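Local coordinates for protein fimbrin (Schizosaccharomyces pombe, PDB 1RT8) that binds actin filaments, cross-linking them through two actin-binding regions, and takes part in cell polarity, cytokinesis, mating and spore formation, at residues Y320-N334 against E350-F364. Residues are numbered along the deposited sequence; the frame is centred on the assembly and turned at random.
Sequences YDKITPNTVNWKKVN and ENCNYAVDLGKNQGF. With SO4 (sulfate ion), chain D.
The Tyr320 ring takes Leu358 CB over one face, 4.0 Å from the ring centroid and almost along the ring normal, a CH-pi contact, while a water lies in plane at its edge. Within this third calponin-homology domain, the contact joins the end of helix 314-323 and its following loop to helix 345-361; Met389 of helix 379-397 also touches Tyr320. The Phe364 ring is nearly parallel to that of Tyr320, planes at 22°, yet with centroids 5.9 Å apart the two scarcely overlap. Tyr320 OH gives Ala355 O a weak hydrogen bond. On the Tyr354 ring, Leu358 CD1 sits over one face toward the rim and Val333 CG2 meets the edge in plane. With its CG anti to the backbone N (chi1 -175°), Tyr354 extends from the helix to the loop, where Asn329 N donates to Tyr354 OH at 2.9 Å, almost straight at 175°. The two methyls of Val328 part: CG2 touches Leu358 CD1 at 3.7 Å, and CG1 lies over the centre of one face of the Trp330 ring.

Farther along, the Asn351 amide grips the backbone of Asn334 through a pair of hydrogen bonds: OD1 accepts from Asn334 N at 2.9 Å, and ND2 donates to Asn334 O at 2.8 Å, both on in-plane lone pairs. ND2 also donates to Asp312 O. Shortened to an alanine here, the side chain would keep neither amide atom, and Asn334 N and O and Asp312 O would probably lose these mates, letting the loop end drift from the helix. Asn334 ND2, also bonded to Lys347 O, reaches Glu350 OE1 on its anti side at 3.0 Å.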
# COMPACT_ATOMS: atom_id res chain seq x y z
N TYR A 320 17.36 -5.51 10.47
CA TYR A 320 18.83 -5.50 10.45
C TYR A 320 19.37 -6.58 9.52
O TYR A 320 20.30 -6.33 8.77
CB TYR A 320 19.42 -5.76 11.84
CG TYR A 320 19.50 -4.55 12.75
CD1 TYR A 320 18.67 -4.44 13.86
CD2 TYR A 320 20.40 -3.51 12.48
CE1 TYR A 320 18.72 -3.32 14.69
CE2 TYR A 320 20.45 -2.37 13.31
CZ TYR A 320 19.61 -2.30 14.42
OH TYR A 320 19.62 -1.21 15.24
N ASP A 321 18.78 -7.77 9.59
CA ASP A 321 19.20 -8.90 8.77
C ASP A 321 18.85 -8.73 7.30
O ASP A 321 19.60 -9.17 6.42
CB ASP A 321 18.57 -10.19 9.30
CG ASP A 321 19.60 -11.17 9.81
OD1 ASP A 321 20.71 -10.74 10.20
OD2 ASP A 321 19.30 -12.38 9.85
N LYS A 322 17.72 -8.08 7.03
CA LYS A 322 17.28 -7.85 5.65
C LYS A 322 18.20 -6.84 4.98
O LYS A 322 18.47 -6.92 3.78
CB LYS A 322 15.85 -7.30 5.62
CG LYS A 322 14.80 -8.25 6.18
CD LYS A 322 14.52 -9.40 5.23
CE LYS A 322 13.34 -10.23 5.74
NZ LYS A 322 13.00 -11.35 4.81
N ILE A 323 18.69 -5.89 5.77
CA ILE A 323 19.58 -4.85 5.28
C ILE A 323 21.03 -5.35 5.21
O ILE A 323 21.78 -4.97 4.32
CB ILE A 323 19.52 -3.60 6.20
CG1 ILE A 323 18.11 -3.01 6.17
CG2 ILE A 323 20.54 -2.56 5.76
CD1 ILE A 323 17.90 -1.88 7.14
N THR A 324 21.40 -6.20 6.17
CA THR A 324 22.75 -6.76 6.22
C THR A 324 22.66 -8.22 6.67
O THR A 324 22.68 -8.51 7.86
CB THR A 324 23.63 -6.00 7.24
OG1 THR A 324 23.54 -4.59 7.00
CG2 THR A 324 25.09 -6.43 7.09
N PRO A 325 22.58 -9.15 5.71
CA PRO A 325 22.50 -10.58 6.03
C PRO A 325 23.58 -11.02 7.00
O PRO A 325 24.70 -10.51 6.97
CB PRO A 325 22.63 -11.23 4.67
CG PRO A 325 21.95 -10.24 3.77
CD PRO A 325 22.53 -8.94 4.26
N ASN A 326 23.23 -11.96 7.87
CA ASN A 326 24.14 -12.49 8.87
C ASN A 326 24.58 -11.47 9.91
O ASN A 326 25.71 -11.51 10.39
CB ASN A 326 25.39 -13.09 8.22
CG ASN A 326 25.08 -14.34 7.44
OD1 ASN A 326 24.33 -15.21 7.89
ND2 ASN A 326 25.68 -14.46 6.25
N THR A 327 23.69 -10.55 10.26
CA THR A 327 24.02 -9.56 11.27
C THR A 327 23.53 -10.07 12.62
O THR A 327 24.21 -9.92 13.64
CB THR A 327 23.34 -8.20 10.98
OG1 THR A 327 23.95 -7.59 9.83
CG2 THR A 327 23.47 -7.26 12.18
N VAL A 328 22.37 -10.70 12.61
CA VAL A 328 21.76 -11.20 13.83
C VAL A 328 21.99 -12.68 14.15
O VAL A 328 21.81 -13.55 13.31
CB VAL A 328 20.24 -10.95 13.80
CG1 VAL A 328 19.60 -11.39 15.10
CG2 VAL A 328 19.97 -9.47 13.56
N ASN A 329 22.41 -12.94 15.39
CA ASN A 329 22.60 -14.31 15.85
C ASN A 329 21.27 -14.68 16.48
O ASN A 329 21.03 -14.40 17.65
CB ASN A 329 23.69 -14.38 16.91
CG ASN A 329 23.88 -15.78 17.47
OD1 ASN A 329 24.77 -16.03 18.27
ND2 ASN A 329 23.03 -16.71 17.04
N TRP A 330 20.39 -15.30 15.70
CA TRP A 330 19.08 -15.66 16.21
C TRP A 330 19.05 -16.66 17.36
O TRP A 330 17.99 -16.90 17.94
CB TRP A 330 18.20 -16.13 15.06
CG TRP A 330 17.94 -15.02 14.09
CD1 TRP A 330 18.67 -14.70 12.98
CD2 TRP A 330 16.91 -14.03 14.19
NE1 TRP A 330 18.16 -13.57 12.38
CE2 TRP A 330 17.08 -13.14 13.11
CE3 TRP A 330 15.87 -13.80 15.10
CZ2 TRP A 330 16.24 -12.04 12.90
CZ3 TRP A 330 15.03 -12.71 14.89
CH2 TRP A 330 15.22 -11.84 13.81
N LYS A 331 20.19 -17.25 17.69
CA LYS A 331 20.24 -18.20 18.80
C LYS A 331 20.20 -17.42 20.10
O LYS A 331 19.98 -17.97 21.17
CB LYS A 331 21.51 -19.05 18.73
CG LYS A 331 21.56 -20.00 17.54
CD LYS A 331 22.86 -20.82 17.51
CE LYS A 331 22.93 -21.71 16.27
NZ LYS A 331 24.18 -22.51 16.21
N LYS A 332 20.43 -16.11 19.99
CA LYS A 332 20.43 -15.23 21.15
C LYS A 332 19.13 -14.43 21.26
O LYS A 332 18.97 -13.63 22.17
CB LYS A 332 21.62 -14.26 21.08
CG LYS A 332 22.98 -14.94 21.09
CD LYS A 332 24.10 -13.92 20.91
CE LYS A 332 25.47 -14.59 20.79
NZ LYS A 332 26.55 -13.64 20.40
N VAL A 333 18.22 -14.67 20.33
CA VAL A 333 16.94 -13.96 20.28
C VAL A 333 15.76 -14.75 20.86
O VAL A 333 15.64 -15.96 20.63
CB VAL A 333 16.60 -13.57 18.82
CG1 VAL A 333 15.22 -12.93 18.74
CG2 VAL A 333 17.67 -12.63 18.27
N ASN A 334 14.89 -14.06 21.60
CA ASN A 334 13.70 -14.70 22.18
C ASN A 334 12.57 -14.64 21.15
O ASN A 334 12.27 -13.58 20.61
CB ASN A 334 13.27 -13.98 23.46
CG ASN A 334 14.31 -14.06 24.56
OD1 ASN A 334 14.65 -15.15 25.02
ND2 ASN A 334 14.84 -12.92 24.98
N GLU A 350 15.47 -7.87 26.33
CA GLU A 350 16.73 -8.46 25.88
C GLU A 350 16.78 -8.29 24.36
O GLU A 350 17.80 -7.86 23.81
CB GLU A 350 16.80 -9.94 26.26
CG GLU A 350 16.92 -10.14 27.77
CD GLU A 350 16.96 -11.59 28.19
OE1 GLU A 350 16.61 -12.46 27.36
OE2 GLU A 350 17.32 -11.86 29.36
N ASN A 351 15.68 -8.62 23.68
CA ASN A 351 15.61 -8.49 22.23
C ASN A 351 15.86 -7.05 21.81
O ASN A 351 16.59 -6.80 20.86
CB ASN A 351 14.25 -8.95 21.71
CG ASN A 351 14.13 -10.46 21.61
OD1 ASN A 351 15.10 -11.19 21.87
ND2 ASN A 351 12.95 -10.94 21.23
N CYS A 352 15.26 -6.10 22.52
CA CYS A 352 15.44 -4.70 22.17
C CYS A 352 16.83 -4.17 22.52
O CYS A 352 17.37 -3.33 21.81
CB CYS A 352 14.34 -3.85 22.81
SG CYS A 352 12.70 -4.14 22.08
N ASN A 353 17.41 -4.65 23.62
CA ASN A 353 18.76 -4.22 24.00
C ASN A 353 19.73 -4.65 22.90
O ASN A 353 20.67 -3.93 22.56
CB ASN A 353 19.20 -4.84 25.33
CG ASN A 353 18.51 -4.22 26.53
OD1 ASN A 353 17.98 -3.12 26.46
ND2 ASN A 353 18.54 -4.93 27.65
N TYR A 354 19.49 -5.83 22.35
CA TYR A 354 20.32 -6.38 21.29
C TYR A 354 20.14 -5.54 20.02
O TYR A 354 21.12 -5.20 19.35
CB TYR A 354 19.92 -7.85 21.06
CG TYR A 354 20.76 -8.62 20.06
CD1 TYR A 354 22.12 -8.32 19.87
CD2 TYR A 354 20.21 -9.66 19.33
CE1 TYR A 354 22.90 -9.06 18.96
CE2 TYR A 354 20.97 -10.40 18.42
CZ TYR A 354 22.32 -10.09 18.24
OH TYR A 354 23.06 -10.82 17.33
N ALA A 355 18.90 -5.20 19.70
CA ALA A 355 18.62 -4.39 18.53
C ALA A 355 19.34 -3.04 18.60
O ALA A 355 19.88 -2.57 17.61
CB ALA A 355 17.12 -4.18 18.39
N VAL A 356 19.32 -2.43 19.78
CA VAL A 356 19.98 -1.13 19.97
C VAL A 356 21.49 -1.23 19.81
O VAL A 356 22.11 -0.37 19.17
CB VAL A 356 19.62 -0.55 21.36
CG1 VAL A 356 20.52 0.64 21.70
CG2 VAL A 356 18.16 -0.08 21.34
N ASP A 357 22.09 -2.29 20.35
CA ASP A 357 23.53 -2.48 20.24
C ASP A 357 23.96 -2.73 18.78
O ASP A 357 25.00 -2.24 18.35
CB ASP A 357 23.99 -3.64 21.12
CG ASP A 357 24.13 -3.25 22.57
OD1 ASP A 357 24.14 -2.04 22.87
OD2 ASP A 357 24.24 -4.15 23.43
N LEU A 358 23.17 -3.49 18.04
CA LEU A 358 23.49 -3.75 16.64
C LEU A 358 23.47 -2.43 15.88
O LEU A 358 24.16 -2.27 14.87
CB LEU A 358 22.49 -4.71 16.01
CG LEU A 358 22.66 -6.17 16.40
CD1 LEU A 358 21.49 -6.98 15.89
CD2 LEU A 358 23.99 -6.70 15.83
N GLY A 359 22.67 -1.49 16.37
CA GLY A 359 22.59 -0.18 15.76
C GLY A 359 23.82 0.62 16.11
O GLY A 359 24.40 1.30 15.26
N LYS A 360 24.24 0.54 17.37
CA LYS A 360 25.42 1.26 17.80
C LYS A 360 26.64 0.72 17.04
O LYS A 360 27.47 1.49 16.59
CB LYS A 360 25.61 1.10 19.32
CG LYS A 360 24.52 1.82 20.12
CD LYS A 360 24.77 1.75 21.62
CE LYS A 360 23.80 2.65 22.38
NZ LYS A 360 24.04 2.61 23.86
N ASN A 361 26.72 -0.60 16.89
CA ASN A 361 27.83 -1.20 16.16
C ASN A 361 27.90 -0.68 14.73
O ASN A 361 28.99 -0.47 14.19
CB ASN A 361 27.71 -2.72 16.11
CG ASN A 361 27.96 -3.37 17.45
OD1 ASN A 361 28.71 -2.85 18.26
ND2 ASN A 361 27.34 -4.52 17.68
N GLN A 362 26.73 -0.47 14.13
CA GLN A 362 26.66 0.01 12.76
C GLN A 362 26.85 1.51 12.60
O GLN A 362 26.74 2.04 11.49
CB GLN A 362 25.34 -0.42 12.14
CG GLN A 362 25.30 -1.89 11.79
CD GLN A 362 24.02 -2.29 11.12
OE1 GLN A 362 23.35 -1.47 10.48
NE2 GLN A 362 23.66 -3.57 11.23
N GLY A 363 27.14 2.20 13.70
CA GLY A 363 27.37 3.63 13.62
C GLY A 363 26.17 4.52 13.90
O GLY A 363 26.29 5.74 13.85
N PHE A 364 25.02 3.93 14.21
CA PHE A 364 23.82 4.72 14.51
C PHE A 364 24.11 5.65 15.68
O PHE A 364 25.01 5.40 16.50
CB PHE A 364 22.65 3.81 14.93
CG PHE A 364 22.11 2.92 13.84
CD1 PHE A 364 22.74 2.81 12.60
CD2 PHE A 364 20.96 2.15 14.08
CE1 PHE A 364 22.24 1.94 11.62
CE2 PHE A 364 20.45 1.28 13.11
CZ PHE A 364 21.10 1.18 11.87
S SO4 D . 18.12 -1.50 29.41
O1 SO4 D . 16.93 -1.32 28.32
O2 SO4 D . 17.87 -0.48 30.42
O3 SO4 D . 18.11 -2.71 29.90
O4 SO4 D . 19.30 -1.13 28.66
O HOH W 1 21.89 -4.08 9.24
O HOH W 2 17.57 -11.51 22.74
O HOH W 3 15.52 -15.18 27.85